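Local atomic coordinates of putative acetyltransferase (Nocardia farcinica, PDB entry 3D9W), a protein that probably catalyses the transfer of an acetyl group from acetyl-CoA to arylamine substrates. Residues Pro146-Leu149 / Arg150-Asp154; Arg226-Asp230 / Arg231-Leu235; Ala253-Pro256 / Gly257-Pro260. All coordinates share one frame; numbering follows the deposited sequence.

Interaction 1 of 3, residues Pro146-Leu149 / Arg150-Asp154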
ATOM      1  N   PRO A 146       7.193  -7.184  -7.512  1.00 19.25           N
ATOM      2  CA  PRO A 146       5.983  -7.172  -8.329  1.00 19.03           C
ATOM      3  C   PRO A 146       5.616  -8.585  -8.770  1.00 19.73           C
ATOM      4  O   PRO A 146       6.479  -9.452  -8.895  1.00 20.00           O
ATOM      5  CB  PRO A 146       6.379  -6.290  -9.501  1.00 20.08           C
ATOM      6  CG  PRO A 146       7.829  -6.631  -9.678  1.00 19.57           C
ATOM      7  CD  PRO A 146       8.342  -6.648  -8.259  1.00 19.30           C
ATOM      8  N   TYR A 147       4.330  -8.829  -8.975  1.00 20.02           N
ATOM      9  CA  TYR A 147       3.899 -10.132  -9.438  1.00 20.19           C
ATOM     10  C   TYR A 147       3.348  -9.989 -10.850  1.00 21.18           C
ATOM     11  O   TYR A 147       2.598  -9.062 -11.144  1.00 19.97           O
ATOM     12  CB  TYR A 147       2.856 -10.744  -8.499  1.00 19.46           C
ATOM     13  CG  TYR A 147       1.613  -9.927  -8.253  1.00 18.66           C
ATOM     14  CD1 TYR A 147       1.571  -8.972  -7.241  1.00 17.85           C
ATOM     15  CD2 TYR A 147       0.449 -10.169  -8.979  1.00 19.45           C
ATOM     16  CE1 TYR A 147       0.398  -8.289  -6.952  1.00 17.68           C
ATOM     17  CE2 TYR A 147      -0.726  -9.494  -8.702  1.00 19.26           C
ATOM     18  CZ  TYR A 147      -0.749  -8.557  -7.686  1.00 19.22           C
ATOM     19  OH  TYR A 147      -1.928  -7.905  -7.405  1.00 19.32           O
ATOM     20  N   GLU A 148       3.758 -10.900 -11.723  1.00 22.85           N
ATOM     21  CA  GLU A 148       3.338 -10.880 -13.116  1.00 25.27           C
ATOM     22  C   GLU A 148       1.825 -10.985 -13.265  1.00 25.72           C
ATOM     23  O   GLU A 148       1.168 -11.730 -12.532  1.00 28.19           O
ATOM     24  CB  GLU A 148       4.034 -12.013 -13.870  1.00 25.87           C
ATOM     25  CG  GLU A 148       3.546 -12.219 -15.290  1.00 29.42           C
ATOM     26  CD  GLU A 148       4.555 -12.957 -16.150  1.00 31.40           C
ATOM     27  OE1 GLU A 148       5.070 -14.010 -15.701  1.00 32.70           O
ATOM     28  OE2 GLU A 148       4.829 -12.485 -17.278  1.00 32.07           O
ATOM     29  N   LEU A 149       1.267 -10.241 -14.216  1.00 24.34           N
ATOM     30  CA  LEU A 149      -0.176 -10.264 -14.429  1.00 23.31           C
ATOM     31  C   LEU A 149      -0.627 -11.456 -15.273  1.00 22.83           C
ATOM     32  O   LEU A 149      -1.140 -11.263 -16.371  1.00 21.93           O
ATOM     33  CB  LEU A 149      -0.644  -8.969 -15.110  1.00 22.64           C
ATOM     34  CG  LEU A 149      -2.085  -8.478 -14.901  1.00 21.64           C
ATOM     35  CD1 LEU A 149      -2.741  -8.269 -16.243  1.00 21.09           C
ATOM     36  CD2 LEU A 149      -2.888  -9.464 -14.056  1.00 20.91           C
ATOM     37  N   ARG A 150      -0.443 -12.676 -14.769  1.00 21.97           N
ATOM     38  CA  ARG A 150      -0.868 -13.878 -15.492  1.00 22.97           C
ATOM     39  C   ARG A 150      -1.348 -14.959 -14.516  1.00 23.45           C
ATOM     40  O   ARG A 150      -0.950 -14.980 -13.362  1.00 23.47           O
ATOM     41  CB  ARG A 150       0.273 -14.445 -16.334  1.00 22.13           C
ATOM     42  CG  ARG A 150       1.335 -15.145 -15.517  1.00 22.66           C
ATOM     43  CD  ARG A 150       2.404 -15.742 -16.403  1.00 23.62           C
ATOM     44  NE  ARG A 150       3.512 -16.280 -15.618  1.00 23.91           N
ATOM     45  CZ  ARG A 150       3.472 -17.422 -14.940  1.00 23.79           C
ATOM     46  NH1 ARG A 150       2.373 -18.165 -14.947  1.00 23.06           N
ATOM     47  NH2 ARG A 150       4.532 -17.816 -14.247  1.00 21.68           N
ATOM     48  N   PRO A 151      -2.203 -15.878 -14.983  1.00 23.98           N
ATOM     49  CA  PRO A 151      -2.728 -16.954 -14.141  1.00 24.07           C
ATOM     50  C   PRO A 151      -1.629 -17.734 -13.427  1.00 26.05           C
ATOM     51  O   PRO A 151      -0.718 -18.264 -14.066  1.00 26.17           O
ATOM     52  CB  PRO A 151      -3.487 -17.822 -15.136  1.00 22.34           C
ATOM     53  CG  PRO A 151      -3.976 -16.839 -16.133  1.00 22.29           C
ATOM     54  CD  PRO A 151      -2.768 -15.959 -16.343  1.00 24.23           C
ATOM     55  N   GLN A 152      -1.723 -17.798 -12.100  1.00 27.24           N
ATOM     56  CA  GLN A 152      -0.749 -18.519 -11.287  1.00 27.95           C
ATOM     57  C   GLN A 152      -1.478 -19.123 -10.092  1.00 28.24           C
ATOM     58  O   GLN A 152      -1.308 -18.696  -8.953  1.00 29.58           O
ATOM     59  CB  GLN A 152       0.366 -17.573 -10.808  1.00 26.84           C
ATOM     60  CG  GLN A 152       1.215 -16.979 -11.938  1.00 25.95           C
ATOM     61  CD  GLN A 152       2.251 -15.983 -11.442  1.00 26.16           C
ATOM     62  OE1 GLN A 152       3.167 -16.332 -10.692  1.00 27.05           O
ATOM     63  NE2 GLN A 152       2.105 -14.729 -11.860  1.00 25.40           N
ATOM     64  N   PRO A 153      -2.315 -20.135 -10.342  1.00 27.79           N
ATOM     65  CA  PRO A 153      -3.059 -20.770  -9.255  1.00 27.14           C
ATOM     66  C   PRO A 153      -2.166 -21.472  -8.241  1.00 27.38           C
ATOM     67  O   PRO A 153      -2.517 -21.593  -7.067  1.00 26.82           O
ATOM     68  CB  PRO A 153      -3.981 -21.736  -9.995  1.00 26.29           C
ATOM     69  CG  PRO A 153      -3.167 -22.124 -11.183  1.00 25.58           C
ATOM     70  CD  PRO A 153      -2.579 -20.807 -11.626  1.00 26.55           C
ATOM     71  N   ASP A 154      -1.003 -21.915  -8.698  1.00 28.34           N
ATOM     72  CA  ASP A 154      -0.074 -22.619  -7.831  1.00 30.37           C
ATOM     73  C   ASP A 154       0.766 -21.696  -6.948  1.00 31.21           C
ATOM     74  O   ASP A 154       1.331 -20.690  -7.408  1.00 31.61           O
ATOM     75  CB  ASP A 154       0.836 -23.513  -8.669  1.00 31.61           C
ATOM     76  CG  ASP A 154       0.054 -24.501  -9.516  1.00 33.73           C
ATOM     77  OD1 ASP A 154      -0.822 -25.196  -8.956  1.00 34.56           O
ATOM     78  OD2 ASP A 154       0.312 -24.588 -10.739  1.00 35.12           O
TER
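Glu-148 and Arg-150 form a salt bridge on the protein surface, Glu-148 OE1 lying 2.8 Å from Arg-150 NE. The two flat groups are strongly twisted, their planes 70° apart. The oxygen sits at the edge of the guanidinium, near its plane, whereas NE approaches OE1 from well above the carboxylate plane. Arg-150 starts with CG wedged between its backbone N and carbonyl carbon (chi1 74°) and then runs extended to NE, which carries NE to the carboxylate as the two chains cross at a slant, Glu-148 CG 3.7 Å from Arg-150 CG.

Among backbone bonds, Arg-150 N makes a weak one to Glu-148 O (2.9 Å) around an inverse gamma turn centred on Leu-149. Two routine bonds, Tyr-147 with Met-134 and Leu-149 with Val-132, tie the incoming strand 147-148 to strand 132-135, while beyond the turn Gln-152 is backbone hydrogen-bonded to Leu-165 of strand 161-169.

The Gln-152 amide also takes part. Its NE2 gives a weak hydrogen bond to Arg-150 O at 3.4 Å and also lies 3.2 Å from Glu-148 O. Apolar contact comes from Gln-152 CG, 3.4 Å above one face of the Arg-150 guanidinium and displaced toward its rim.

The turn thus carries the chain out of one edge strand of the sheet toward the other, 155-158. Glu-148 has a second, long and weak ion-pair partner in Arg-131 through OE2, so the Arg-150 bridge is the main partner of the carboxylate, with Arg-131 probably adding only a weak favourable field.

Interaction 2 of 3, residues Arg226-Asp230 / Arg231-Leu235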
ATOM      1  N   ARG A 226       3.840  -2.054   9.171  1.00 19.38           N
ATOM      2  CA  ARG A 226       5.234  -1.783   8.866  1.00 19.07           C
ATOM      3  C   ARG A 226       5.650  -3.096   8.244  1.00 19.65           C
ATOM      4  O   ARG A 226       5.418  -4.161   8.819  1.00 19.12           O
ATOM      5  CB  ARG A 226       6.040  -1.505  10.135  1.00 18.38           C
ATOM      6  CG  ARG A 226       7.470  -1.090   9.855  1.00 16.74           C
ATOM      7  CD  ARG A 226       7.508   0.195   9.062  1.00 17.21           C
ATOM      8  NE  ARG A 226       8.872   0.688   8.918  1.00 19.36           N
ATOM      9  CZ  ARG A 226       9.702   0.342   7.941  1.00 18.62           C
ATOM     10  NH1 ARG A 226       9.313  -0.500   6.996  1.00 18.50           N
ATOM     11  NH2 ARG A 226      10.934   0.823   7.922  1.00 17.96           N
ATOM     12  N   PHE A 227       6.238  -3.041   7.059  1.00 19.53           N
ATOM     13  CA  PHE A 227       6.608  -4.281   6.401  1.00 19.79           C
ATOM     14  C   PHE A 227       8.101  -4.499   6.203  1.00 20.82           C
ATOM     15  O   PHE A 227       8.811  -3.642   5.673  1.00 21.74           O
ATOM     16  CB  PHE A 227       5.885  -4.382   5.060  1.00 16.69           C
ATOM     17  CG  PHE A 227       6.021  -5.712   4.409  1.00 15.09           C
ATOM     18  CD1 PHE A 227       5.584  -6.856   5.059  1.00 13.01           C
ATOM     19  CD2 PHE A 227       6.610  -5.830   3.152  1.00 14.27           C
ATOM     20  CE1 PHE A 227       5.736  -8.102   4.473  1.00 13.07           C
ATOM     21  CE2 PHE A 227       6.767  -7.074   2.556  1.00 12.89           C
ATOM     22  CZ  PHE A 227       6.329  -8.214   3.221  1.00 13.25           C
ATOM     23  N   HIS A 228       8.564  -5.662   6.646  1.00 20.45           N
ATOM     24  CA  HIS A 228       9.962  -6.037   6.520  1.00 21.91           C
ATOM     25  C   HIS A 228      10.049  -7.290   5.642  1.00 22.73           C
ATOM     26  O   HIS A 228       9.037  -7.955   5.402  1.00 23.00           O
ATOM     27  CB  HIS A 228      10.567  -6.283   7.907  1.00 21.33           C
ATOM     28  CG  HIS A 228      10.584  -5.061   8.783  1.00 22.06           C
ATOM     29  ND1 HIS A 228      11.313  -3.932   8.473  1.00 20.20           N
ATOM     30  CD2 HIS A 228       9.956  -4.793   9.953  1.00 21.51           C
ATOM     31  CE1 HIS A 228      11.134  -3.024   9.415  1.00 20.61           C
ATOM     32  NE2 HIS A 228      10.317  -3.520  10.326  1.00 21.12           N
ATOM     33  N   SER A 229      11.244  -7.607   5.151  1.00 21.91           N
ATOM     34  CA  SER A 229      11.388  -8.765   4.280  1.00 20.94           C
ATOM     35  C   SER A 229      11.088 -10.053   5.024  1.00 20.22           C
ATOM     36  O   SER A 229      10.602 -11.009   4.436  1.00 19.24           O
ATOM     37  CB  SER A 229      12.800  -8.832   3.697  1.00 20.92           C
ATOM     38  OG  SER A 229      13.671  -9.511   4.579  1.00 21.82           O
ATOM     39  N   ASP A 230      11.350 -10.065   6.325  1.00 20.01           N
ATOM     40  CA  ASP A 230      11.133 -11.257   7.128  1.00 20.97           C
ATOM     41  C   ASP A 230       9.997 -11.187   8.148  1.00 21.78           C
ATOM     42  O   ASP A 230       9.699 -12.179   8.807  1.00 23.27           O
ATOM     43  CB  ASP A 230      12.431 -11.615   7.851  1.00 21.05           C
ATOM     44  CG  ASP A 230      12.841 -10.565   8.873  1.00 22.10           C
ATOM     45  OD1 ASP A 230      12.369  -9.414   8.766  1.00 21.12           O
ATOM     46  OD2 ASP A 230      13.646 -10.884   9.779  1.00 22.25           O
ATOM     47  N   ARG A 231       9.363 -10.030   8.289  1.00 23.04           N
ATOM     48  CA  ARG A 231       8.277  -9.887   9.253  1.00 23.59           C
ATOM     49  C   ARG A 231       7.322  -8.748   8.898  1.00 23.72           C
ATOM     50  O   ARG A 231       7.660  -7.846   8.123  1.00 24.32           O
ATOM     51  CB  ARG A 231       8.846  -9.672  10.656  1.00 25.16           C
ATOM     52  CG  ARG A 231       9.725  -8.447  10.777  1.00 30.07           C
ATOM     53  CD  ARG A 231      10.236  -8.266  12.202  1.00 35.13           C
ATOM     54  NE  ARG A 231      10.622  -6.878  12.470  1.00 38.55           N
ATOM     55  CZ  ARG A 231      11.736  -6.299  12.020  1.00 39.05           C
ATOM     56  NH1 ARG A 231      12.598  -6.991  11.276  1.00 36.77           N
ATOM     57  NH2 ARG A 231      11.973  -5.015  12.294  1.00 39.30           N
ATOM     58  N   HIS A 232       6.126  -8.795   9.479  1.00 22.07           N
ATOM     59  CA  HIS A 232       5.094  -7.804   9.216  1.00 19.33           C
ATOM     60  C   HIS A 232       4.470  -7.372  10.536  1.00 17.78           C
ATOM     61  O   HIS A 232       3.941  -8.192  11.275  1.00 16.03           O
ATOM     62  CB  HIS A 232       4.041  -8.434   8.297  1.00 18.73           C
ATOM     63  CG  HIS A 232       2.874  -7.550   7.988  1.00 18.49           C
ATOM     64  ND1 HIS A 232       1.604  -8.047   7.786  1.00 19.32           N
ATOM     65  CD2 HIS A 232       2.788  -6.211   7.808  1.00 19.28           C
ATOM     66  CE1 HIS A 232       0.785  -7.052   7.496  1.00 18.80           C
ATOM     67  NE2 HIS A 232       1.478  -5.927   7.501  1.00 19.92           N
ATOM     68  N   HIS A 233       4.555  -6.085  10.838  1.00 17.35           N
ATOM     69  CA  HIS A 233       3.977  -5.561  12.064  1.00 17.55           C
ATOM     70  C   HIS A 233       2.648  -4.922  11.717  1.00 18.41           C
ATOM     71  O   HIS A 233       2.503  -4.334  10.653  1.00 17.97           O
ATOM     72  CB  HIS A 233       4.863  -4.484  12.687  1.00 19.08           C
ATOM     73  CG  HIS A 233       6.175  -4.984  13.208  1.00 20.15           C
ATOM     74  ND1 HIS A 233       6.273  -5.900  14.234  1.00 20.21           N
ATOM     75  CD2 HIS A 233       7.446  -4.669  12.862  1.00 19.58           C
ATOM     76  CE1 HIS A 233       7.547  -6.128  14.497  1.00 19.48           C
ATOM     77  NE2 HIS A 233       8.278  -5.394  13.678  1.00 21.28           N
ATOM     78  N   VAL A 234       1.682  -5.032  12.621  1.00 19.81           N
ATOM     79  CA  VAL A 234       0.369  -4.431  12.416  1.00 20.25           C
ATOM     80  C   VAL A 234      -0.232  -3.923  13.721  1.00 21.45           C
ATOM     81  O   VAL A 234      -0.230  -4.624  14.732  1.00 20.70           O
ATOM     82  CB  VAL A 234      -0.640  -5.437  11.796  1.00 21.83           C
ATOM     83  CG1 VAL A 234      -2.027  -4.804  11.713  1.00 19.56           C
ATOM     84  CG2 VAL A 234      -0.179  -5.855  10.420  1.00 20.91           C
ATOM     85  N   LEU A 235      -0.728  -2.690  13.692  1.00 22.91           N
ATOM     86  CA  LEU A 235      -1.396  -2.112  14.853  1.00 23.44           C
ATOM     87  C   LEU A 235      -2.852  -1.882  14.461  1.00 24.31           C
ATOM     88  O   LEU A 235      -3.144  -1.046  13.613  1.00 24.68           O
ATOM     89  CB  LEU A 235      -0.769  -0.783  15.279  1.00 22.48           C
ATOM     90  CG  LEU A 235      -1.534  -0.185  16.467  1.00 22.14           C
ATOM     91  CD1 LEU A 235      -1.533  -1.159  17.641  1.00 22.90           C
ATOM     92  CD2 LEU A 235      -0.910   1.117  16.876  1.00 22.19           C
TER
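A beta hairpin of strands 223-227 and 232-236 turns through Ser-229 and Asp-230, whose backbone angles are those of a type I turn. Arg-226 and His-233 form an antiparallel hydrogen-bonded pair, His-233 N giving its hydrogen to Arg-226 O at 2.9 Å and Arg-226 N returning a bond to His-233 O. Nearer the turn, His-228 N is bonded to Arg-231 O at 2.8 Å.

Phe-227 and His-232, a non-hydrogen-bonded pair, meet on one face of the sheet as an offset edge-to-face couple: the edge of the phenyl ring is turned toward the imidazole face, centroids 5.8 Å apart and planes at 77°. His-232 is further fixed by NE2, hydrogen-bonded to Gln-225 OE1, and Trp-161 meets the Phe-227 ring.

On the side where Arg-226 and His-233 lie, Arg-231 runs alongside His-228 toward His-233. Its guanidinium lies flat on His-228, centres 3.6 Å apart and planes at 26°. Asp-230 OD1 completes a longer salt bridge to Arg-231 NH1 (3.5 Å), the carboxylate standing steeply to the guanidinium. His-228 and His-233 touch rim to rim, nearly perpendicular. His-228 CE1 sits over the centre of the Arg-226 guanidinium, which is also held by a salt bridge from NE to Asp-268 OD2 and by NH1 to Thr-47 O.

Arg-231 is extended from CG to NE, which brings NE to His-233 NE2 in a 3.0 Å bond of 160°; the acceptor lies near the guanidinium plane, but the donor sits far out of the imidazole plane, and His-233 ND1 is hydrogen-bonded to Thr-242 OG1.

Interaction 3 of 3, residues Ala253-Pro256 / Gly257-Pro260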
ATOM      1  N   ALA A 253      -1.640  -7.070  23.651  1.00 28.25           N
ATOM      2  CA  ALA A 253      -2.771  -6.205  23.937  1.00 25.98           C
ATOM      3  C   ALA A 253      -2.162  -4.972  24.598  1.00 25.11           C
ATOM      4  O   ALA A 253      -1.695  -5.025  25.740  1.00 23.84           O
ATOM      5  CB  ALA A 253      -3.729  -6.893  24.871  1.00 26.98           C
ATOM      6  N   LEU A 254      -2.156  -3.867  23.859  1.00 23.65           N
ATOM      7  CA  LEU A 254      -1.578  -2.619  24.330  1.00 22.24           C
ATOM      8  C   LEU A 254      -2.515  -1.685  25.090  1.00 21.84           C
ATOM      9  O   LEU A 254      -3.750  -1.795  25.019  1.00 20.51           O
ATOM     10  CB  LEU A 254      -0.981  -1.867  23.148  1.00 22.61           C
ATOM     11  CG  LEU A 254       0.119  -2.626  22.408  1.00 25.82           C
ATOM     12  CD1 LEU A 254       0.516  -1.871  21.146  1.00 26.57           C
ATOM     13  CD2 LEU A 254       1.323  -2.803  23.325  1.00 25.04           C
ATOM     14  N   THR A 255      -1.893  -0.769  25.823  1.00 20.69           N
ATOM     15  CA  THR A 255      -2.597   0.241  26.594  1.00 20.66           C
ATOM     16  C   THR A 255      -2.315   1.542  25.857  1.00 21.78           C
ATOM     17  O   THR A 255      -1.307   1.649  25.146  1.00 21.59           O
ATOM     18  CB  THR A 255      -2.054   0.347  28.027  1.00 20.52           C
ATOM     19  OG1 THR A 255      -0.762   0.962  28.018  1.00 17.94           O
ATOM     20  CG2 THR A 255      -1.930  -1.022  28.639  1.00 20.36           C
ATOM     21  N   PRO A 256      -3.201   2.544  26.002  1.00 22.63           N
ATOM     22  CA  PRO A 256      -2.999   3.824  25.320  1.00 21.85           C
ATOM     23  C   PRO A 256      -1.619   4.408  25.570  1.00 23.28           C
ATOM     24  O   PRO A 256      -0.964   4.869  24.642  1.00 25.78           O
ATOM     25  CB  PRO A 256      -4.113   4.687  25.889  1.00 21.36           C
ATOM     26  CG  PRO A 256      -5.209   3.693  26.101  1.00 21.01           C
ATOM     27  CD  PRO A 256      -4.477   2.549  26.741  1.00 21.28           C
ATOM     28  N   GLY A 257      -1.179   4.382  26.823  1.00 22.92           N
ATOM     29  CA  GLY A 257       0.125   4.923  27.159  1.00 23.20           C
ATOM     30  C   GLY A 257       1.275   4.262  26.424  1.00 23.61           C
ATOM     31  O   GLY A 257       2.332   4.858  26.260  1.00 22.71           O
ATOM     32  N   GLU A 258       1.064   3.028  25.978  1.00 24.05           N
ATOM     33  CA  GLU A 258       2.086   2.268  25.269  1.00 23.79           C
ATOM     34  C   GLU A 258       2.193   2.630  23.791  1.00 22.47           C
ATOM     35  O   GLU A 258       3.205   2.350  23.148  1.00 22.46           O
ATOM     36  CB  GLU A 258       1.796   0.766  25.375  1.00 25.62           C
ATOM     37  CG  GLU A 258       1.896   0.154  26.755  1.00 27.91           C
ATOM     38  CD  GLU A 258       1.648  -1.351  26.728  1.00 31.26           C
ATOM     39  OE1 GLU A 258       0.521  -1.763  26.357  1.00 31.36           O
ATOM     40  OE2 GLU A 258       2.582  -2.124  27.070  1.00 33.62           O
ATOM     41  N   LEU A 259       1.151   3.257  23.258  1.00 20.63           N
ATOM     42  CA  LEU A 259       1.126   3.615  21.848  1.00 19.66           C
ATOM     43  C   LEU A 259       2.295   4.433  21.308  1.00 20.06           C
ATOM     44  O   LEU A 259       2.922   4.030  20.331  1.00 20.11           O
ATOM     45  CB  LEU A 259      -0.195   4.298  21.511  1.00 18.16           C
ATOM     46  CG  LEU A 259      -1.406   3.364  21.523  1.00 18.81           C
ATOM     47  CD1 LEU A 259      -2.664   4.170  21.324  1.00 19.76           C
ATOM     48  CD2 LEU A 259      -1.266   2.309  20.435  1.00 17.39           C
ATOM     49  N   PRO A 260       2.612   5.588  21.931  1.00 20.58           N
ATOM     50  CA  PRO A 260       3.724   6.425  21.458  1.00 18.95           C
ATOM     51  C   PRO A 260       5.013   5.684  21.131  1.00 19.13           C
ATOM     52  O   PRO A 260       5.567   5.839  20.047  1.00 19.26           O
ATOM     53  CB  PRO A 260       3.905   7.419  22.599  1.00 17.20           C
ATOM     54  CG  PRO A 260       2.522   7.627  23.045  1.00 16.51           C
ATOM     55  CD  PRO A 260       1.975   6.214  23.105  1.00 18.66           C
TER
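Glu-258 folds its side chain back across Thr-255 and Leu-254, crossing both at a slant. With CG beside its own backbone N (chi1 -66°) and the chain extended beyond, the carboxylate is carried toward the residues that precede the turn. OE1 accepts a hydrogen bond from Thr-255 N at 2.7 Å, using its anti lone pair, the one directed away from OE2. The same oxygen lies against Leu-254, whose CD2 methyl comes to 3.3 Å, so an apolar branch borders the charged group on that side.

Thr-255 OG1 sits between its backbone N and carbonyl carbon (chi1 72°), facing the start of the glutamate side chain, whereas CG2 lies 3.4 Å from Glu-258 OE1. The hydroxyl gives a weak hydrogen bond to Glu-258 OE1 and accepts another weak one from Glu-258 N (3.4 Å).

This reciprocal exchange between residues three apart in Thr-Pro-Gly-Glu resembles a capping box in the loop leading from strand 249-253 to helix 259-265, although its hydroxyl half is weak. Two overlapping turns wind the backbone here: Glu-258 N binds Thr-255 O at 2.9 Å, and Leu-259 N binds Pro-256 O at 3.0 Å. In both bonds the donor stands above the carbonyl plane.

Leu-259 packs CB and CG against Pro-256 O, and its side chain also meets Leu-235, Leu-238 and Trp-284, so the turn is seated on strand 232-236 and on the C-terminal region. Pro-256 touches Leu-285, and Glu-258 OE2 forms a long, weak ion pair with Arg-252.

Overall arrangement
The three contacts follow one another along the chain. Interaction 1 leaves edge strand 147-148 of the eight-stranded antiparallel sheet and leads through 152-153 toward the other edge strand, 155-158, while interactions 2 and 3 belong to the second, four-stranded sheet: 226-235 is the hairpin of its first two strands, and 253-260 leads from its last strand into helix 259-265. Interactions 1 and 3 lie on opposite sides of the chain's centre, their own centres about 39 Å apart. Interaction 2 lies between, with centres about 23 Å from interaction 1 and about 18 Å from interaction 3. It touches interaction 3 directly, Leu-235 packing on Leu-254 and Leu-259, so hairpin and helix start share an apolar seam.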